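Local structure of alcohol dehydrogenase (Escherichia coli, 5VM2) at residues G12-I17 and R322-A327; I318-D323 and V342-D347; A238-E243 and K263-G268; M158-L163 and Q288-Y293. The protein is of unknown substrate specificity but probably acts as a zinc-type NAD(P)-dependent alcohol dehydrogenase, and may take part in membrane biogenesis. All blocks are in the same frame, centred on the assembly; numbering follows the deposited sequence.

Contact 1: residues G12-I17 and R322-A327; sequences GTMKII and RDVQQA
Gln-325, in the first turn of helix 324-333, reads the edge of strand 13-19 with both ends of its amide. OE1 accepts from Met-14 N at 2.8 Å, while NE2 donates to Gly-12 O over 3.2 Å, its partner slightly out of the amide plane. Since the carbonyl and the N-H belong to the residues on either side of Thr-13, this pair of bonds fixes the flip of the amide. NE2 is also bonded to Glu-329 OE2, one helical turn on. The torsions bring the group there: CG stands opposite the backbone N (chi1 -177°), and a bend at chi2 (54°) turns the amide to the strand. The same OE1 lies 3.3 Å from Met-14 CB, and Met-14 then folds back on itself through bends at chi2 and chi3.

Further along the strand the chemistry becomes apolar. Ile-16 CG1 meets Val-324 CG1 at 4.2 Å, the two side chains crossing at a slant, and Ile-16 CD1 reaches on to Arg-322 CA at 3.7 Å. Val-324 CG1 occupies the crowded position between its backbone N and carbonyl carbon (chi1 56°), and this rotamer presents it to Ile-16. The arginine chain itself runs away from the strand.

Strand 13-19 pairs with strand 3-10, on which Met-14 packs. Phe-46 of helix 41-48 touches both Met-14 and Gln-325, and Val-324 reaches Ile-343 of strand 340-344.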
loop_
_atom_site.group_PDB
_atom_site.type_symbol
_atom_site.label_atom_id
_atom_site.label_comp_id
_atom_site.label_asym_id
_atom_site.label_seq_id
_atom_site.Cartn_x
_atom_site.Cartn_y
_atom_site.Cartn_z
ATOM N N GLY A 12 18.208 -2.486 11.168
ATOM C CA GLY A 12 18.311 -3.919 11.309
ATOM C C GLY A 12 17.967 -4.465 12.679
ATOM O O GLY A 12 17.953 -5.690 12.848
ATOM N N THR A 13 17.673 -3.607 13.656
ATOM C CA THR A 13 17.466 -4.034 15.038
ATOM C C THR A 13 16.238 -3.344 15.623
ATOM O O THR A 13 16.261 -2.136 15.879
ATOM C CB THR A 13 18.703 -3.735 15.883
ATOM O OG1 THR A 13 19.846 -4.359 15.284
ATOM C CG2 THR A 13 18.522 -4.260 17.301
ATOM N N MET A 14 15.180 -4.118 15.843
ATOM C CA MET A 14 13.971 -3.686 16.530
ATOM C C MET A 14 13.999 -4.151 17.979
ATOM O O MET A 14 14.531 -5.221 18.293
ATOM C CB MET A 14 12.724 -4.267 15.858
ATOM C CG MET A 14 12.648 -4.057 14.359
ATOM S SD MET A 14 12.313 -2.337 13.953
ATOM C CE MET A 14 10.695 -2.128 14.689
ATOM N N LYS A 15 13.421 -3.337 18.867
ATOM C CA LYS A 15 12.945 -3.856 20.144
ATOM C C LYS A 15 11.721 -3.073 20.591
ATOM O O LYS A 15 11.398 -2.009 20.058
ATOM C CB LYS A 15 14.008 -3.830 21.254
ATOM C CG LYS A 15 15.408 -4.116 20.779
ATOM C CD LYS A 15 16.123 -5.037 21.730
ATOM C CE LYS A 15 17.603 -5.110 21.406
ATOM N NZ LYS A 15 18.317 -3.961 22.014
ATOM N N ILE A 16 11.072 -3.617 21.615
ATOM C CA ILE A 16 9.829 -3.091 22.160
ATOM C C ILE A 16 10.155 -2.420 23.488
ATOM O O ILE A 16 10.652 -3.071 24.417
ATOM C CB ILE A 16 8.782 -4.203 22.338
ATOM C CG1 ILE A 16 8.501 -4.883 20.993
ATOM C CG2 ILE A 16 7.506 -3.656 22.966
ATOM C CD1 ILE A 16 7.637 -6.115 21.103
ATOM N N ILE A 17 9.886 -1.120 23.578
ATOM C CA ILE A 17 10.142 -0.361 24.792
ATOM C C ILE A 17 8.815 0.142 25.339
ATOM O O ILE A 17 7.797 0.171 24.645
ATOM C CB ILE A 17 11.114 0.810 24.552
ATOM C CG1 ILE A 17 10.561 1.751 23.476
ATOM C CG2 ILE A 17 12.488 0.290 24.162
ATOM C CD1 ILE A 17 11.506 2.876 23.106
ATOM N N ARG A 322 5.281 -9.523 19.792
ATOM C CA ARG A 322 6.560 -9.639 20.489
ATOM C C ARG A 322 7.626 -10.299 19.620
ATOM O O ARG A 322 8.821 -10.090 19.855
ATOM C CB ARG A 322 6.389 -10.419 21.799
ATOM C CG ARG A 322 7.703 -10.716 22.528
ATOM C CD ARG A 322 7.482 -11.514 23.812
ATOM N NE ARG A 322 8.514 -12.532 24.011
ATOM C CZ ARG A 322 8.663 -13.240 25.127
ATOM N NH1 ARG A 322 7.852 -13.038 26.156
ATOM N NH2 ARG A 322 9.629 -14.144 25.220
ATOM N N ASP A 323 7.248 -10.967 18.526
ATOM C CA ASP A 323 8.197 -11.512 17.563
ATOM C C ASP A 323 8.501 -10.544 16.425
ATOM O O ASP A 323 8.788 -10.988 15.306
ATOM C CB ASP A 323 7.669 -12.833 17.001
ATOM C CG ASP A 323 7.453 -13.880 18.077
ATOM O OD1 ASP A 323 8.326 -14.019 18.959
ATOM O OD2 ASP A 323 6.407 -14.561 18.041
ATOM N N VAL A 324 8.462 -9.234 16.686
ATOM C CA VAL A 324 8.545 -8.294 15.568
ATOM C C VAL A 324 9.910 -8.362 14.893
ATOM O O VAL A 324 10.021 -8.193 13.673
ATOM C CB VAL A 324 8.216 -6.865 16.046
ATOM C CG1 VAL A 324 9.129 -6.452 17.193
ATOM C CG2 VAL A 324 8.325 -5.873 14.894
ATOM N N GLN A 325 10.968 -8.728 15.620
ATOM C CA GLN A 325 12.297 -8.803 15.018
ATOM C C GLN A 325 12.341 -9.839 13.903
ATOM O O GLN A 325 12.790 -9.548 12.788
ATOM C CB GLN A 325 13.335 -9.126 16.094
ATOM C CG GLN A 325 14.788 -9.164 15.610
ATOM C CD GLN A 325 15.223 -7.902 14.883
ATOM O OE1 GLN A 325 14.726 -6.811 15.160
ATOM N NE2 GLN A 325 16.145 -8.045 13.943
ATOM N N GLN A 326 11.893 -11.063 14.197
ATOM C CA GLN A 326 11.829 -12.100 13.174
ATOM C C GLN A 326 10.941 -11.671 12.015
ATOM O O GLN A 326 11.275 -11.907 10.847
ATOM C CB GLN A 326 11.323 -13.405 13.788
ATOM C CG GLN A 326 10.618 -14.322 12.803
ATOM C CD GLN A 326 10.306 -15.678 13.396
ATOM O OE1 GLN A 326 10.219 -15.831 14.616
ATOM N NE2 GLN A 326 10.142 -16.676 12.536
ATOM N N ALA A 327 9.812 -11.023 12.321
ATOM C CA ALA A 327 8.915 -10.528 11.280
ATOM C C ALA A 327 9.659 -9.684 10.254
ATOM O O ALA A 327 9.428 -9.813 9.046
ATOM C CB ALA A 327 7.776 -9.721 11.907
#

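Contact 2: residues I318-D323 and V342-D347; sequences IYDYRD and VIKISD
The ring of Tyr-321 has Ile-345 CG2 over one face, 4.1 Å above the plane and offset toward the rim, while Ile-345 CG1 touches Tyr-321 CD1 at 3.8 Å; His-127 meets the same ring edge-to-face. Tyr-319 is engaged differently: Val-342 O lies at its edge, near the ring plane, 3.4 Å from CD1. Both hydroxyls bond farther off, Tyr-319 OH to Glu-330 and Tyr-321 OH to Ser-4.

These are parallel strands of a beta-alpha-beta unit joined through helix 324-333. Val-342 O accepts from Tyr-319 N at 2.9 Å, and Lys-344 N answers to Tyr-319 O in a straight bond. On the face carrying Ile-318 and Val-342, Ile-318 CG1 lies beside Val-342 CG2 at 3.6 Å, the side chains pointing the same way. On the other, Ile-343 CG2 fits against Tyr-321 CA at 3.6 Å.

Regular pairing then fades: the bond from Tyr-321 N to Lys-344 O is weak. A water takes over, donating to Lys-344 O and Asp-320 OD1 and accepting from Ser-346 OG. Asp-320 OD1 and Lys-344 NZ remain 6.4 Å apart, so the polar end of this pairing rests on a water bridge rather than a salt bridge, and any pull between the charges is probably modest.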
loop_
_atom_site.group_PDB
_atom_site.type_symbol
_atom_site.label_atom_id
_atom_site.label_comp_id
_atom_site.label_asym_id
_atom_site.label_seq_id
_atom_site.Cartn_x
_atom_site.Cartn_y
_atom_site.Cartn_z
ATOM N N ILE A 318 1.479 -14.412 9.407
ATOM C CA ILE A 318 1.036 -13.596 10.531
ATOM C C ILE A 318 2.037 -13.787 11.660
ATOM O O ILE A 318 2.282 -14.919 12.094
ATOM C CB ILE A 318 -0.382 -13.971 10.990
ATOM C CG1 ILE A 318 -1.389 -13.714 9.869
ATOM C CG2 ILE A 318 -0.761 -13.190 12.242
ATOM C CD1 ILE A 318 -2.776 -14.241 10.164
ATOM N N TYR A 319 2.614 -12.687 12.134
ATOM C CA TYR A 319 3.604 -12.667 13.199
ATOM C C TYR A 319 2.992 -12.103 14.474
ATOM O O TYR A 319 2.161 -11.190 14.426
ATOM C CB TYR A 319 4.826 -11.830 12.807
ATOM C CG TYR A 319 5.504 -12.268 11.531
ATOM C CD1 TYR A 319 5.127 -11.738 10.304
ATOM C CD2 TYR A 319 6.513 -13.223 11.550
ATOM C CE1 TYR A 319 5.741 -12.140 9.134
ATOM C CE2 TYR A 319 7.132 -13.632 10.384
ATOM C CZ TYR A 319 6.741 -13.088 9.180
ATOM O OH TYR A 319 7.354 -13.492 8.017
ATOM N N ASP A 320 3.350 -12.662 15.624
ATOM C CA ASP A 320 2.999 -12.035 16.888
ATOM C C ASP A 320 3.828 -10.770 17.088
ATOM O O ASP A 320 4.954 -10.651 16.597
ATOM C CB ASP A 320 3.217 -13.003 18.053
ATOM C CG ASP A 320 2.068 -13.984 18.221
ATOM O OD1 ASP A 320 0.929 -13.636 17.841
ATOM O OD2 ASP A 320 2.300 -15.101 18.733
ATOM N N TYR A 321 3.250 -9.818 17.822
ATOM C CA TYR A 321 3.898 -8.524 18.028
ATOM C C TYR A 321 5.229 -8.668 18.767
ATOM O O TYR A 321 6.218 -8.019 18.407
ATOM C CB TYR A 321 2.936 -7.600 18.777
ATOM C CG TYR A 321 3.529 -6.325 19.330
ATOM C CD1 TYR A 321 3.967 -5.308 18.490
ATOM C CD2 TYR A 321 3.614 -6.126 20.702
ATOM C CE1 TYR A 321 4.492 -4.133 19.007
ATOM C CE2 TYR A 321 4.133 -4.963 21.226
ATOM C CZ TYR A 321 4.572 -3.969 20.380
ATOM O OH TYR A 321 5.089 -2.814 20.919
ATOM N N ARG A 322 5.281 -9.523 19.792
ATOM C CA ARG A 322 6.560 -9.639 20.489
ATOM C C ARG A 322 7.626 -10.299 19.620
ATOM O O ARG A 322 8.821 -10.090 19.855
ATOM C CB ARG A 322 6.389 -10.419 21.799
ATOM C CG ARG A 322 7.703 -10.716 22.528
ATOM C CD ARG A 322 7.482 -11.514 23.812
ATOM N NE ARG A 322 8.514 -12.532 24.011
ATOM C CZ ARG A 322 8.663 -13.240 25.127
ATOM N NH1 ARG A 322 7.852 -13.038 26.156
ATOM N NH2 ARG A 322 9.629 -14.144 25.220
ATOM N N ASP A 323 7.248 -10.967 18.526
ATOM C CA ASP A 323 8.197 -11.512 17.563
ATOM C C ASP A 323 8.501 -10.544 16.425
ATOM O O ASP A 323 8.788 -10.988 15.306
ATOM C CB ASP A 323 7.669 -12.833 17.001
ATOM C CG ASP A 323 7.453 -13.880 18.077
ATOM O OD1 ASP A 323 8.326 -14.019 18.959
ATOM O OD2 ASP A 323 6.407 -14.561 18.041
ATOM N N VAL A 342 1.621 -9.743 8.056
ATOM C CA VAL A 342 1.034 -8.828 9.023
ATOM C C VAL A 342 1.535 -9.209 10.407
ATOM O O VAL A 342 2.001 -10.326 10.642
ATOM C CB VAL A 342 -0.512 -8.827 8.995
ATOM C CG1 VAL A 342 -1.027 -8.559 7.584
ATOM C CG2 VAL A 342 -1.058 -10.135 9.530
ATOM N N ILE A 343 1.441 -8.253 11.324
ATOM C CA ILE A 343 1.842 -8.444 12.710
ATOM C C ILE A 343 0.598 -8.309 13.574
ATOM O O ILE A 343 -0.111 -7.296 13.501
ATOM C CB ILE A 343 2.930 -7.447 13.136
ATOM C CG1 ILE A 343 4.209 -7.695 12.333
ATOM C CG2 ILE A 343 3.206 -7.574 14.621
ATOM C CD1 ILE A 343 5.190 -6.556 12.367
ATOM N N LYS A 344 0.320 -9.338 14.369
ATOM C CA LYS A 344 -0.832 -9.369 15.258
ATOM C C LYS A 344 -0.440 -8.764 16.600
ATOM O O LYS A 344 0.508 -9.228 17.244
ATOM C CB LYS A 344 -1.334 -10.801 15.438
ATOM C CG LYS A 344 -2.599 -10.917 16.270
ATOM C CD LYS A 344 -3.002 -12.370 16.453
ATOM C CE LYS A 344 -4.510 -12.514 16.566
ATOM N NZ LYS A 344 -5.102 -11.533 17.514
ATOM N N ILE A 345 -1.152 -7.723 17.023
ATOM C CA ILE A 345 -0.875 -7.093 18.307
ATOM C C ILE A 345 -1.989 -7.423 19.290
ATOM O O ILE A 345 -2.997 -6.712 19.374
ATOM C CB ILE A 345 -0.693 -5.572 18.168
ATOM C CG1 ILE A 345 0.417 -5.260 17.169
ATOM C CG2 ILE A 345 -0.366 -4.954 19.518
ATOM C CD1 ILE A 345 0.503 -3.804 16.806
ATOM N N SER A 346 -1.822 -8.518 20.016
ATOM C CA SER A 346 -2.614 -8.815 21.196
ATOM C C SER A 346 -1.777 -8.520 22.433
ATOM O O SER A 346 -0.565 -8.306 22.355
ATOM C CB SER A 346 -3.075 -10.276 21.187
ATOM O OG SER A 346 -1.972 -11.151 21.010
ATOM N N ASP A 347 -2.430 -8.499 23.587
ATOM C CA ASP A 347 -1.669 -8.360 24.818
ATOM C C ASP A 347 -1.098 -9.718 25.203
ATOM O O ASP A 347 0.086 -9.838 25.519
ATOM C CB ASP A 347 -2.519 -7.796 25.954
ATOM C CG ASP A 347 -1.676 -7.340 27.129
ATOM O OD1 ASP A 347 -0.489 -7.014 26.909
ATOM O OD2 ASP A 347 -2.187 -7.312 28.268
ATOM O OXT ASP A 347 -1.804 -10.726 25.188
HETATM O O HOH W 1 0.223 -11.333 19.271
#

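Contact 3: residues A238-E243 and K263-G268; sequences ADIVFE and KIMIVG
Strands 240-243 and 263-267 run parallel, 18° apart, laced by five backbone hydrogen bonds from Lys-263 N to Asp-239 O at one end to Val-267 N to Glu-243 O at the other. Phe-242 and Met-265 lie side by side on one face, pointing the same way, with Phe-242 CE2 3.7 Å from Met-265 CG. Met-265 is bent at chi2 and chi3, which leads its end off toward Val-290 of the next strand. Its CG also meets Ile-240 CG2 at 3.9 Å, and Val-267 CG2 arrives at the edge of the phenyl ring, 4.1 Å from Phe-242 CD2. Helix 145-163 covers this face, with Ala-160 on Phe-242 and Val-267.

In the six-stranded parallel sheet of the Rossmann domain these are the fourth and fifth strands of the order 3-2-1-4-5-6. On its other side strand 238-243 pairs in parallel with strand 171-175, which leads into the probable nucleotide-binding GxGxxG turn.

The opposite face carries Val-241, Ile-264, Glu-243 and Ile-266. A water lies 2.7 Å from Glu-243 OE2 and is also close to Gly-268 O, with more acceptors around it than it has protons to give. Glu-243 OE1 takes a bond from Thr-250 OG1 and weak ones from the backbone N of Gly-246 and Ser-247. Val-267 centres an inverse gamma turn.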
loop_
_atom_site.group_PDB
_atom_site.type_symbol
_atom_site.label_atom_id
_atom_site.label_comp_id
_atom_site.label_asym_id
_atom_site.label_seq_id
_atom_site.Cartn_x
_atom_site.Cartn_y
_atom_site.Cartn_z
ATOM N N ALA A 238 -0.738 -2.376 -24.862
ATOM C CA ALA A 238 -1.822 -2.274 -23.896
ATOM C C ALA A 238 -2.288 -0.830 -23.737
ATOM O O ALA A 238 -1.508 0.115 -23.878
ATOM C CB ALA A 238 -1.383 -2.832 -22.540
ATOM N N ASP A 239 -3.583 -0.668 -23.439
ATOM C CA ASP A 239 -4.117 0.657 -23.125
ATOM C C ASP A 239 -3.417 1.263 -21.912
ATOM O O ASP A 239 -3.115 2.464 -21.890
ATOM C CB ASP A 239 -5.620 0.573 -22.861
ATOM C CG ASP A 239 -6.407 0.188 -24.092
ATOM O OD1 ASP A 239 -6.455 -1.018 -24.413
ATOM O OD2 ASP A 239 -6.973 1.097 -24.731
ATOM N N ILE A 240 -3.178 0.457 -20.884
ATOM C CA ILE A 240 -2.575 0.925 -19.641
ATOM C C ILE A 240 -1.545 -0.102 -19.210
ATOM O O ILE A 240 -1.836 -1.300 -19.196
ATOM C CB ILE A 240 -3.623 1.117 -18.525
ATOM C CG1 ILE A 240 -4.745 2.068 -18.962
ATOM C CG2 ILE A 240 -2.953 1.622 -17.267
ATOM C CD1 ILE A 240 -6.043 1.876 -18.183
ATOM N N VAL A 241 -0.346 0.358 -18.869
ATOM C CA VAL A 241 0.670 -0.491 -18.261
ATOM C C VAL A 241 0.932 0.050 -16.867
ATOM O O VAL A 241 1.281 1.229 -16.708
ATOM C CB VAL A 241 1.968 -0.531 -19.078
ATOM C CG1 VAL A 241 2.965 -1.484 -18.419
ATOM C CG2 VAL A 241 1.693 -0.951 -20.514
ATOM N N PHE A 242 0.749 -0.798 -15.866
ATOM C CA PHE A 242 1.081 -0.465 -14.491
ATOM C C PHE A 242 2.446 -1.052 -14.161
ATOM O O PHE A 242 2.681 -2.246 -14.374
ATOM C CB PHE A 242 0.037 -1.015 -13.518
ATOM C CG PHE A 242 -1.310 -0.382 -13.648
ATOM C CD1 PHE A 242 -2.260 -0.918 -14.510
ATOM C CD2 PHE A 242 -1.631 0.745 -12.915
ATOM C CE1 PHE A 242 -3.518 -0.338 -14.632
ATOM C CE2 PHE A 242 -2.881 1.335 -13.034
ATOM C CZ PHE A 242 -3.826 0.790 -13.895
ATOM N N GLU A 243 3.340 -0.212 -13.652
ATOM C CA GLU A 243 4.610 -0.660 -13.101
ATOM C C GLU A 243 4.494 -0.634 -11.581
ATOM O O GLU A 243 4.285 0.429 -10.989
ATOM C CB GLU A 243 5.759 0.222 -13.585
ATOM C CG GLU A 243 7.126 -0.421 -13.461
ATOM C CD GLU A 243 7.616 -0.465 -12.029
ATOM O OE1 GLU A 243 8.240 -1.476 -11.647
ATOM O OE2 GLU A 243 7.373 0.509 -11.285
ATOM N N LYS A 263 -1.304 4.806 -21.572
ATOM C CA LYS A 263 -0.800 5.308 -20.300
ATOM C C LYS A 263 0.147 4.311 -19.654
ATOM O O LYS A 263 -0.124 3.107 -19.632
ATOM C CB LYS A 263 -1.933 5.588 -19.316
ATOM C CG LYS A 263 -2.834 6.744 -19.680
ATOM C CD LYS A 263 -4.094 6.684 -18.833
ATOM C CE LYS A 263 -5.030 7.844 -19.133
ATOM N NZ LYS A 263 -6.349 7.633 -18.482
ATOM N N ILE A 264 1.247 4.829 -19.107
ATOM C CA ILE A 264 2.112 4.097 -18.189
ATOM C C ILE A 264 1.925 4.699 -16.800
ATOM O O ILE A 264 2.072 5.913 -16.621
ATOM C CB ILE A 264 3.588 4.168 -18.616
ATOM C CG1 ILE A 264 3.784 3.495 -19.981
ATOM C CG2 ILE A 264 4.473 3.524 -17.553
ATOM C CD1 ILE A 264 5.111 3.805 -20.632
ATOM N N MET A 265 1.579 3.862 -15.826
ATOM C CA MET A 265 1.419 4.293 -14.444
ATOM C C MET A 265 2.544 3.694 -13.616
ATOM O O MET A 265 2.735 2.475 -13.621
ATOM C CB MET A 265 0.074 3.847 -13.866
ATOM C CG MET A 265 -1.120 4.019 -14.783
ATOM S SD MET A 265 -1.481 5.731 -15.168
ATOM C CE MET A 265 -1.791 6.438 -13.547
ATOM N N ILE A 266 3.271 4.544 -12.908
ATOM C CA ILE A 266 4.343 4.115 -12.022
ATOM C C ILE A 266 3.788 4.159 -10.606
ATOM O O ILE A 266 3.649 5.231 -10.005
ATOM C CB ILE A 266 5.586 4.988 -12.181
ATOM C CG1 ILE A 266 6.111 4.866 -13.609
ATOM C CG2 ILE A 266 6.638 4.598 -11.170
ATOM C CD1 ILE A 266 7.152 5.877 -13.936
ATOM N N VAL A 267 3.464 2.985 -10.072
ATOM C CA VAL A 267 2.798 2.878 -8.779
ATOM C C VAL A 267 3.899 2.826 -7.724
ATOM O O VAL A 267 4.362 1.759 -7.323
ATOM C CB VAL A 267 1.863 1.678 -8.722
ATOM C CG1 VAL A 267 1.324 1.496 -7.318
ATOM C CG2 VAL A 267 0.728 1.873 -9.715
ATOM N N GLY A 268 4.336 4.009 -7.296
ATOM C CA GLY A 268 5.291 4.143 -6.217
ATOM C C GLY A 268 6.740 3.978 -6.650
ATOM O O GLY A 268 7.060 3.570 -7.768
HETATM O O HOH W 2 6.860 1.203 -8.742
#

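Contact 4: residues M158-L163 and Q288-Y293; sequences MHAAML and QTVFRY
Helix 145-163, which lies against the Rossmann sheet, here meets the outermost strand of that sheet, 286-290, and the loop that leaves it. His-159 and Val-290 carry the contact. The imidazole is sandwiched: Tyr-293 CA sits over one face, 3.8 Å from the ring centroid in a CH-pi contact, and Leu-163 CG, from the next turn of the same helix, covers the opposite face. His-159 CD2 lies 3.5 Å from Val-290 CG1 and 3.4 Å from Arg-292 O, both approaching obliquely. With CG opposite the backbone N (chi1 -177°), the ring swings out from the helix into the bend of the loop, and its ND1 is bonded to Arg-296 NE, which would hold its rotation.

Val-290 drops the same methyl into the helix surface. CG1 touches Ala-160 CB at 4.0 Å and Leu-163 CD1 at 4.1 Å, the leucine and valine sliding past each other in opposite directions; it also lies against Ala-160 CA.

Beyond the strand the loop heads for the cleft between the two domains of this dehydrogenase fold. Arg-292 has a positive phi (53°), and the bend there brings the backbone of Tyr-293 onto the helix. Tyr-293 CB packs on His-159 CB at 4.0 Å, while its OH bonds to Glu-152, which is on the same helix and is a ligand of the bound magnesium. That site probably corresponds to the catalytic zinc site of related dehydrogenases. Phe-291 CZ sits over the centre of the Arg-292 guanidinium, 3.6 Å above its plane, the ring being tilted against it, and the guanidinium makes a cation-pi contact with Phe-114.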
loop_
_atom_site.group_PDB
_atom_site.type_symbol
_atom_site.label_atom_id
_atom_site.label_comp_id
_atom_site.label_asym_id
_atom_site.label_seq_id
_atom_site.Cartn_x
_atom_site.Cartn_y
_atom_site.Cartn_z
ATOM N N MET A 158 -6.183 0.829 -5.717
ATOM C CA MET A 158 -7.426 1.466 -6.142
ATOM C C MET A 158 -7.165 2.852 -6.719
ATOM O O MET A 158 -7.740 3.223 -7.748
ATOM C CB MET A 158 -8.401 1.548 -4.969
ATOM C CG MET A 158 -9.818 1.960 -5.364
ATOM S SD MET A 158 -10.696 0.715 -6.345
ATOM C CE MET A 158 -10.251 -0.768 -5.461
ATOM N N HIS A 159 -6.289 3.623 -6.071
ATOM C CA HIS A 159 -5.954 4.961 -6.546
ATOM C C HIS A 159 -5.274 4.906 -7.910
ATOM O O HIS A 159 -5.555 5.729 -8.789
ATOM C CB HIS A 159 -5.065 5.646 -5.500
ATOM C CG HIS A 159 -4.709 7.063 -5.822
ATOM N ND1 HIS A 159 -5.633 8.085 -5.813
ATOM C CD2 HIS A 159 -3.519 7.631 -6.130
ATOM C CE1 HIS A 159 -5.032 9.220 -6.126
ATOM N NE2 HIS A 159 -3.748 8.971 -6.322
ATOM N N ALA A 160 -4.389 3.926 -8.113
ATOM C CA ALA A 160 -3.733 3.775 -9.410
ATOM C C ALA A 160 -4.751 3.499 -10.511
ATOM O O ALA A 160 -4.753 4.163 -11.557
ATOM C CB ALA A 160 -2.694 2.654 -9.341
ATOM N N ALA A 161 -5.639 2.527 -10.287
ATOM C CA ALA A 161 -6.630 2.185 -11.303
ATOM C C ALA A 161 -7.562 3.355 -11.587
ATOM O O ALA A 161 -7.935 3.596 -12.744
ATOM C CB ALA A 161 -7.435 0.956 -10.868
ATOM N N MET A 162 -7.957 4.088 -10.545
ATOM C CA MET A 162 -8.848 5.230 -10.734
ATOM C C MET A 162 -8.139 6.350 -11.484
ATOM O O MET A 162 -8.703 6.945 -12.408
ATOM C CB MET A 162 -9.360 5.732 -9.384
ATOM C CG MET A 162 -10.279 4.765 -8.666
ATOM S SD MET A 162 -11.985 5.058 -9.124
ATOM C CE MET A 162 -12.832 4.313 -7.736
ATOM N N LEU A 163 -6.896 6.648 -11.088
ATOM C CA LEU A 163 -6.100 7.644 -11.801
ATOM C C LEU A 163 -5.943 7.270 -13.266
ATOM O O LEU A 163 -5.973 8.138 -14.144
ATOM C CB LEU A 163 -4.724 7.785 -11.150
ATOM C CG LEU A 163 -4.510 8.898 -10.128
ATOM C CD1 LEU A 163 -3.027 9.149 -9.943
ATOM C CD2 LEU A 163 -5.221 10.165 -10.565
ATOM N N GLN A 288 2.610 8.573 -15.807
ATOM C CA GLN A 288 2.222 9.269 -14.588
ATOM C C GLN A 288 2.645 8.464 -13.374
ATOM O O GLN A 288 2.381 7.260 -13.303
ATOM C CB GLN A 288 0.713 9.534 -14.534
ATOM C CG GLN A 288 0.340 10.458 -13.357
ATOM C CD GLN A 288 -1.109 10.893 -13.375
ATOM O OE1 GLN A 288 -1.940 10.287 -14.051
ATOM N NE2 GLN A 288 -1.421 11.950 -12.630
ATOM N N THR A 289 3.305 9.127 -12.428
ATOM C CA THR A 289 3.586 8.511 -11.143
ATOM C C THR A 289 2.330 8.540 -10.285
ATOM O O THR A 289 1.466 9.409 -10.437
ATOM C CB THR A 289 4.740 9.217 -10.423
ATOM O OG1 THR A 289 4.478 10.624 -10.318
ATOM C CG2 THR A 289 6.049 9.003 -11.170
ATOM N N VAL A 290 2.214 7.556 -9.402
ATOM C CA VAL A 290 1.046 7.399 -8.546
ATOM C C VAL A 290 1.533 7.363 -7.108
ATOM O O VAL A 290 2.416 6.566 -6.772
ATOM C CB VAL A 290 0.250 6.124 -8.886
ATOM C CG1 VAL A 290 -1.039 6.076 -8.089
ATOM C CG2 VAL A 290 -0.051 6.070 -10.369
ATOM N N PHE A 291 0.961 8.215 -6.263
ATOM C CA PHE A 291 1.470 8.436 -4.913
ATOM C C PHE A 291 0.373 8.184 -3.885
ATOM O O PHE A 291 -0.541 9.003 -3.731
ATOM C CB PHE A 291 2.021 9.851 -4.783
ATOM C CG PHE A 291 2.814 10.074 -3.533
ATOM C CD1 PHE A 291 2.282 10.801 -2.476
ATOM C CD2 PHE A 291 4.097 9.557 -3.414
ATOM C CE1 PHE A 291 3.015 11.011 -1.320
ATOM C CE2 PHE A 291 4.839 9.765 -2.260
ATOM C CZ PHE A 291 4.298 10.490 -1.212
ATOM N N ARG A 292 0.485 7.064 -3.166
ATOM C CA ARG A 292 -0.443 6.709 -2.095
ATOM C C ARG A 292 -1.892 6.745 -2.575
ATOM O O ARG A 292 -2.275 5.967 -3.452
ATOM C CB ARG A 292 -0.242 7.634 -0.887
ATOM C CG ARG A 292 1.127 7.464 -0.220
ATOM C CD ARG A 292 1.359 8.487 0.880
ATOM N NE ARG A 292 2.678 8.351 1.493
ATOM C CZ ARG A 292 3.324 9.344 2.094
ATOM N NH1 ARG A 292 2.775 10.548 2.161
ATOM N NH2 ARG A 292 4.522 9.134 2.627
ATOM N N TYR A 293 -2.708 7.630 -2.011
ATOM C CA TYR A 293 -4.142 7.594 -2.281
ATOM C C TYR A 293 -4.752 8.912 -1.835
ATOM O O TYR A 293 -4.237 9.571 -0.928
ATOM C CB TYR A 293 -4.820 6.430 -1.541
ATOM C CG TYR A 293 -4.074 6.115 -0.277
ATOM C CD1 TYR A 293 -4.176 6.948 0.830
ATOM C CD2 TYR A 293 -3.211 5.030 -0.206
ATOM C CE1 TYR A 293 -3.467 6.692 1.977
ATOM C CE2 TYR A 293 -2.497 4.769 0.936
ATOM C CZ TYR A 293 -2.630 5.605 2.024
ATOM O OH TYR A 293 -1.915 5.353 3.166
HETATM O O HOH W 3 -4.753 10.231 -14.393
#

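How the contacts relate
The four contacts form two pairs on opposite sides of the chain's centre. Contacts 1 and 2 share Arg-322 and Asp-323 and the unit built round helix 324-333: Ala-327 CB touches Tyr-319 CG at 3.4 Å, and Ile-16 CG2 reaches Tyr-321 OH at 3.3 Å. Contacts 3 and 4 share the Rossmann sheet, where Ile-266 O probably hydrogen-bonds with Val-290 N, and Ile-264 O with Gln-288 N. Contacts 2 and 3 are the buried ones, both parallel strand pairings; 1 and 4, partly buried, set a helix against a strand. Contact 1 gains direct bonds from a side-chain amide, whereas contact 4 has no direct hydrogen bond and relies on packing round an imidazole.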